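Local coordinates for hypothetical protein yycE (Bacillus subtilis, PDB 1TWU) that is of unknown function but belongs to the vicinal oxygen chelate superfamily and may be a glyoxalase or fosfomycin-resistance relative, at residues Thr19-Glu24 with Asp122-Arg127; Leu81-Pro86 with Trp126-Met131. All blocks are in the same frame, centred on the assembly; numbering follows the deposited sequence.

Interaction 1: Thr19-Glu24 with Asp122-Arg127; sequences TGQLDE and DPDGWR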
loop_
_atom_site.group_PDB
_atom_site.type_symbol
_atom_site.label_atom_id
_atom_site.label_comp_id
_atom_site.label_asym_id
_atom_site.label_seq_id
_atom_site.Cartn_x
_atom_site.Cartn_y
_atom_site.Cartn_z
ATOM N N THR A 19 7.651 10.108 6.076
ATOM C CA THR A 19 8.816 9.657 6.834
ATOM C C THR A 19 9.599 10.832 7.399
ATOM O O THR A 19 9.510 11.947 6.899
ATOM C CB THR A 19 9.791 8.793 5.960
ATOM O OG1 THR A 19 10.830 8.262 6.794
ATOM C CG2 THR A 19 10.429 9.630 4.846
ATOM N N GLY A 20 10.353 10.575 8.457
ATOM C CA GLY A 20 11.172 11.616 9.042
ATOM C C GLY A 20 12.630 11.283 8.762
ATOM O O GLY A 20 13.537 12.000 9.184
ATOM N N GLN A 21 12.863 10.183 8.049
ATOM C CA GLN A 21 14.220 9.759 7.724
ATOM C C GLN A 21 14.241 9.164 6.319
ATOM O O GLN A 21 14.371 7.955 6.142
ATOM C CB GLN A 21 14.699 8.734 8.760
ATOM C CG GLN A 21 13.772 7.533 8.936
ATOM C CD GLN A 21 14.279 6.559 9.981
ATOM O OE1 GLN A 21 15.468 6.541 10.301
ATOM N NE2 GLN A 21 13.386 5.734 10.509
ATOM N N LEU A 22 14.119 10.037 5.321
ATOM C CA LEU A 22 14.094 9.626 3.918
ATOM C C LEU A 22 15.381 8.945 3.447
ATOM O O LEU A 22 15.360 8.143 2.516
ATOM C CB LEU A 22 13.778 10.838 3.024
ATOM C CG LEU A 22 13.397 10.604 1.553
ATOM C CD1 LEU A 22 12.147 9.751 1.448
ATOM C CD2 LEU A 22 13.163 11.944 0.888
ATOM N N ASP A 23 16.503 9.256 4.079
ATOM C CA ASP A 23 17.744 8.618 3.678
ATOM C C ASP A 23 17.760 7.166 4.128
ATOM O O ASP A 23 18.238 6.294 3.404
ATOM C CB ASP A 23 18.941 9.365 4.250
ATOM C CG ASP A 23 19.157 10.715 3.581
ATOM O OD1 ASP A 23 19.145 10.776 2.326
ATOM O OD2 ASP A 23 19.346 11.714 4.312
ATOM N N GLU A 24 17.235 6.905 5.323
ATOM C CA GLU A 24 17.173 5.544 5.845
ATOM C C GLU A 24 16.234 4.711 4.981
ATOM O O GLU A 24 16.501 3.541 4.693
ATOM C CB GLU A 24 16.664 5.549 7.282
ATOM C CG GLU A 24 17.689 6.034 8.262
ATOM C CD GLU A 24 19.013 5.305 8.103
ATOM O OE1 GLU A 24 19.004 4.066 7.941
ATOM O OE2 GLU A 24 20.065 5.974 8.147
ATOM N N ASP A 122 10.844 -2.249 8.093
ATOM C CA ASP A 122 11.587 -1.251 7.340
ATOM C C ASP A 122 12.002 -0.195 8.369
ATOM O O ASP A 122 11.618 -0.294 9.534
ATOM C CB ASP A 122 10.727 -0.704 6.175
ATOM C CG ASP A 122 9.787 0.430 6.573
ATOM O OD1 ASP A 122 9.502 0.637 7.774
ATOM O OD2 ASP A 122 9.309 1.119 5.645
ATOM N N PRO A 123 12.804 0.806 7.972
ATOM C CA PRO A 123 13.239 1.837 8.922
ATOM C C PRO A 123 12.156 2.462 9.815
ATOM O O PRO A 123 12.445 2.878 10.944
ATOM C CB PRO A 123 13.914 2.868 8.019
ATOM C CG PRO A 123 14.461 2.031 6.918
ATOM C CD PRO A 123 13.325 1.091 6.625
ATOM N N ASP A 124 10.919 2.526 9.327
ATOM C CA ASP A 124 9.845 3.127 10.107
ATOM C C ASP A 124 8.826 2.159 10.680
ATOM O O ASP A 124 7.722 2.563 11.045
ATOM C CB ASP A 124 9.129 4.208 9.292
ATOM C CG ASP A 124 10.014 5.416 9.025
ATOM O OD1 ASP A 124 10.712 5.859 9.966
ATOM O OD2 ASP A 124 10.005 5.927 7.883
ATOM N N GLY A 125 9.193 0.883 10.749
ATOM C CA GLY A 125 8.310 -0.106 11.340
ATOM C C GLY A 125 7.237 -0.727 10.478
ATOM O O GLY A 125 6.361 -1.419 10.997
ATOM N N TRP A 126 7.270 -0.469 9.175
ATOM C CA TRP A 126 6.284 -1.073 8.293
ATOM C C TRP A 126 6.732 -2.529 8.185
ATOM O O TRP A 126 7.926 -2.796 8.067
ATOM C CB TRP A 126 6.295 -0.393 6.918
ATOM C CG TRP A 126 5.057 -0.677 6.098
ATOM C CD1 TRP A 126 3.853 -1.159 6.555
ATOM C CD2 TRP A 126 4.886 -0.452 4.691
ATOM N NE1 TRP A 126 2.954 -1.246 5.522
ATOM C CE2 TRP A 126 3.559 -0.819 4.368
ATOM C CE3 TRP A 126 5.723 0.028 3.674
ATOM C CZ2 TRP A 126 3.051 -0.719 3.067
ATOM C CZ3 TRP A 126 5.217 0.130 2.383
ATOM C CH2 TRP A 126 3.894 -0.243 2.093
ATOM N N ARG A 127 5.784 -3.462 8.260
ATOM C CA ARG A 127 6.097 -4.889 8.191
ATOM C C ARG A 127 6.210 -5.386 6.744
ATOM O O ARG A 127 5.215 -5.482 6.023
ATOM C CB ARG A 127 5.023 -5.706 8.931
ATOM C CG ARG A 127 4.913 -5.452 10.441
ATOM C CD ARG A 127 6.135 -5.950 11.183
ATOM N NE ARG A 127 6.123 -5.621 12.610
ATOM C CZ ARG A 127 5.643 -6.405 13.574
ATOM N NH1 ARG A 127 5.114 -7.587 13.291
ATOM N NH2 ARG A 127 5.725 -6.017 14.836
HETATM O O HOH W 1 10.453 8.478 10.362
#
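Both carboxylate oxygens of Asp124 are taken up by side chains of Thr19-Glu24. Thr19 OG1 donates to Asp124 OD2 at 2.7 Å, where OD2 offers its syn lone pair, on the side of the other carboxylate oxygen. Gln21 NE2 reaches Asp124 OD1 over 2.7 Å in a nearly straight bond (172°). This partner lies in the plane of the Gln21 amide, yet the amide nitrogen comes from above the carboxylate plane; the two flat groups are turned 42° apart. Gln21 CG sits between its own backbone N and carbonyl carbon (chi1 54°), and from there the extended chain carries the amide to the carboxylate. A water bridges Gly20 N and Asp124 OD1. Bonds to both oxygens should hold the carboxylate against rotation about its CB-CG bond.

Two local turns shape the partners. Thr19 OG1 also accepts from Gln21 N, an ST turn that leads into helix 22-32, with Gln21 at the N-cap position. Across from it, Asp122-Gly125 is a type I beta turn joining strands 117-121 and 127-131 of the second βαβββ module of this vicinal oxygen chelate fold. Asp122 OD1 completes an Asx turn by accepting from Asp124 N at 2.8 Å, and Trp126 N reaches the same oxygen from the opposite face of the carboxylate. Tyr29, from helix 22-32, bonds to Asp122 OD2.

Van der Waals packing makes up the rest. The Pro123 ring lies against the first turn of the helix, its CG 3.4 Å from Glu24 O and its CB 3.9 Å from Glu24 CB, while Phe28 extends this surface.

Interaction 2: Leu81-Pro86 with Trp126-Met131; sequences LVFYVP and WRIVFM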
loop_
_atom_site.group_PDB
_atom_site.type_symbol
_atom_site.label_atom_id
_atom_site.label_comp_id
_atom_site.label_asym_id
_atom_site.label_seq_id
_atom_site.Cartn_x
_atom_site.Cartn_y
_atom_site.Cartn_z
ATOM N N LEU A 81 3.121 -5.240 3.913
ATOM C CA LEU A 81 3.421 -5.107 2.490
ATOM C C LEU A 81 3.943 -6.518 2.233
ATOM O O LEU A 81 5.034 -6.870 2.678
ATOM C CB LEU A 81 4.524 -4.083 2.198
ATOM C CG LEU A 81 4.992 -4.130 0.730
ATOM C CD1 LEU A 81 3.804 -3.944 -0.199
ATOM C CD2 LEU A 81 6.036 -3.057 0.459
ATOM N N VAL A 82 3.151 -7.333 1.550
ATOM C CA VAL A 82 3.541 -8.709 1.301
ATOM C C VAL A 82 4.058 -9.015 -0.103
ATOM O O VAL A 82 3.406 -8.719 -1.108
ATOM C CB VAL A 82 2.372 -9.677 1.596
ATOM C CG1 VAL A 82 2.874 -11.116 1.566
ATOM C CG2 VAL A 82 1.750 -9.357 2.945
ATOM N N PHE A 83 5.245 -9.611 -0.156
ATOM C CA PHE A 83 5.860 -10.015 -1.410
ATOM C C PHE A 83 5.759 -11.534 -1.462
ATOM O O PHE A 83 6.320 -12.215 -0.605
ATOM C CB PHE A 83 7.335 -9.620 -1.438
ATOM C CG PHE A 83 7.580 -8.158 -1.702
ATOM C CD1 PHE A 83 7.351 -7.616 -2.966
ATOM C CD2 PHE A 83 8.069 -7.327 -0.693
ATOM C CE1 PHE A 83 7.611 -6.271 -3.222
ATOM C CE2 PHE A 83 8.330 -5.980 -0.939
ATOM C CZ PHE A 83 8.102 -5.450 -2.208
ATOM N N TYR A 84 5.031 -12.065 -2.442
ATOM C CA TYR A 84 4.896 -13.516 -2.603
ATOM C C TYR A 84 6.064 -13.997 -3.458
ATOM O O TYR A 84 6.078 -13.799 -4.671
ATOM C CB TYR A 84 3.560 -13.855 -3.272
ATOM C CG TYR A 84 2.393 -13.704 -2.328
ATOM C CD1 TYR A 84 2.115 -14.685 -1.379
ATOM C CD2 TYR A 84 1.622 -12.541 -2.320
ATOM C CE1 TYR A 84 1.101 -14.514 -0.438
ATOM C CE2 TYR A 84 0.606 -12.354 -1.380
ATOM C CZ TYR A 84 0.352 -13.343 -0.441
ATOM O OH TYR A 84 -0.637 -13.163 0.500
ATOM N N VAL A 85 7.056 -14.604 -2.814
ATOM C CA VAL A 85 8.234 -15.083 -3.524
ATOM C C VAL A 85 8.268 -16.601 -3.517
ATOM O O VAL A 85 8.836 -17.213 -2.616
ATOM C CB VAL A 85 9.526 -14.570 -2.876
ATOM C CG1 VAL A 85 10.702 -14.855 -3.793
ATOM C CG2 VAL A 85 9.414 -13.090 -2.587
ATOM N N PRO A 86 7.660 -17.228 -4.532
ATOM C CA PRO A 86 7.612 -18.689 -4.649
ATOM C C PRO A 86 8.970 -19.419 -4.635
ATOM O O PRO A 86 9.054 -20.560 -4.182
ATOM C CB PRO A 86 6.815 -18.903 -5.940
ATOM C CG PRO A 86 7.075 -17.646 -6.730
ATOM C CD PRO A 86 7.007 -16.579 -5.684
ATOM N N TRP A 126 7.270 -0.469 9.175
ATOM C CA TRP A 126 6.284 -1.073 8.293
ATOM C C TRP A 126 6.732 -2.529 8.185
ATOM O O TRP A 126 7.926 -2.796 8.067
ATOM C CB TRP A 126 6.295 -0.393 6.918
ATOM C CG TRP A 126 5.057 -0.677 6.098
ATOM C CD1 TRP A 126 3.853 -1.159 6.555
ATOM C CD2 TRP A 126 4.886 -0.452 4.691
ATOM N NE1 TRP A 126 2.954 -1.246 5.522
ATOM C CE2 TRP A 126 3.559 -0.819 4.368
ATOM C CE3 TRP A 126 5.723 0.028 3.674
ATOM C CZ2 TRP A 126 3.051 -0.719 3.067
ATOM C CZ3 TRP A 126 5.217 0.130 2.383
ATOM C CH2 TRP A 126 3.894 -0.243 2.093
ATOM N N ARG A 127 5.784 -3.462 8.260
ATOM C CA ARG A 127 6.097 -4.889 8.191
ATOM C C ARG A 127 6.210 -5.386 6.744
ATOM O O ARG A 127 5.215 -5.482 6.023
ATOM C CB ARG A 127 5.023 -5.706 8.931
ATOM C CG ARG A 127 4.913 -5.452 10.441
ATOM C CD ARG A 127 6.135 -5.950 11.183
ATOM N NE ARG A 127 6.123 -5.621 12.610
ATOM C CZ ARG A 127 5.643 -6.405 13.574
ATOM N NH1 ARG A 127 5.114 -7.587 13.291
ATOM N NH2 ARG A 127 5.725 -6.017 14.836
ATOM N N ILE A 128 7.431 -5.695 6.326
ATOM C CA ILE A 128 7.665 -6.192 4.977
ATOM C C ILE A 128 7.727 -7.725 5.057
ATOM O O ILE A 128 8.648 -8.308 5.641
ATOM C CB ILE A 128 8.990 -5.625 4.388
ATOM C CG1 ILE A 128 9.079 -4.117 4.650
ATOM C CG2 ILE A 128 9.050 -5.883 2.883
ATOM C CD1 ILE A 128 7.890 -3.329 4.147
ATOM N N VAL A 129 6.730 -8.377 4.472
ATOM C CA VAL A 129 6.659 -9.828 4.508
ATOM C C VAL A 129 7.034 -10.489 3.189
ATOM O O VAL A 129 6.668 -10.030 2.107
ATOM C CB VAL A 129 5.236 -10.292 4.921
ATOM C CG1 VAL A 129 5.212 -11.803 5.169
ATOM C CG2 VAL A 129 4.796 -9.536 6.160
ATOM N N PHE A 130 7.786 -11.573 3.299
ATOM C CA PHE A 130 8.197 -12.357 2.145
ATOM C C PHE A 130 7.592 -13.744 2.380
ATOM O O PHE A 130 8.056 -14.505 3.234
ATOM C CB PHE A 130 9.724 -12.398 2.078
ATOM C CG PHE A 130 10.345 -11.040 1.925
ATOM C CD1 PHE A 130 10.568 -10.499 0.660
ATOM C CD2 PHE A 130 10.650 -10.273 3.045
ATOM C CE1 PHE A 130 11.084 -9.208 0.509
ATOM C CE2 PHE A 130 11.164 -8.985 2.909
ATOM C CZ PHE A 130 11.381 -8.449 1.637
ATOM N N MET A 131 6.526 -14.045 1.642
ATOM C CA MET A 131 5.825 -15.317 1.778
ATOM C C MET A 131 6.193 -16.289 0.657
ATOM O O MET A 131 6.146 -15.948 -0.532
ATOM C CB MET A 131 4.309 -15.069 1.807
ATOM C CG MET A 131 3.438 -16.311 2.032
ATOM S SD MET A 131 3.788 -17.264 3.535
ATOM C CE MET A 131 3.517 -16.060 4.783
#
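Leu81 CB lies over one face of the Trp126 six-membered ring, 3.9 Å from its centroid and 17° off the normal, a CH-pi contact to which Leu81 CD2 adds itself near CZ3, at the start of the parallel pairing of the first and last strands of a βαβββ module. The Phe83 ring takes Ile128 CG2 at its edge, in plane; the Phe130 ring has Val85 CG2 at its edge. Val82 CG1 lies over one face of the Tyr84 ring, toward its rim. Phe83 and Phe130 point the same way with planes only 17° apart, but are slid so far that they barely overlap, their centroids 5.6 Å apart.

The contact joins neighbouring strands 80-84 and 127-131; Trp126 lies just before the second and Val85 just after the first. The second subunit continues the sheet beyond 80-84 with an antiparallel strand. Phe130 packs against helix 88-100, whereas Phe8 and Phe5 of the second subunit meet the Phe83 ring edge-to-face. On the other face of the sheet, Val82, Tyr84, Val129 and Met131 all touch Trp113. Met131 lies alongside Tyr84, CG to Tyr84 CE1 3.8 Å.

Five backbone hydrogen bonds join the strands, alternating in direction; the straightest runs from Phe83 N to Val129 O, 2.7 Å at 176°.

Interactions 1 and 2 have centres about 16 Å apart, on opposite sides of the chain's centre, and share Trp126 and Arg127. Along the chain, 19-24 comes first, then 81-86, and both contacts end on 122-131, the turn and last strand of the second sheet. Interaction 1 joins the two modules, bringing the start of helix 22-32 from the first to this turn; interaction 2 lies within the second and binds its first strand to its last. They touch where Asp122 CB meets Ile128 CG1 at 4.1 Å. The polypeptide at 122-131 therefore connects the intermodule contact to the sheet that runs on into the second subunit.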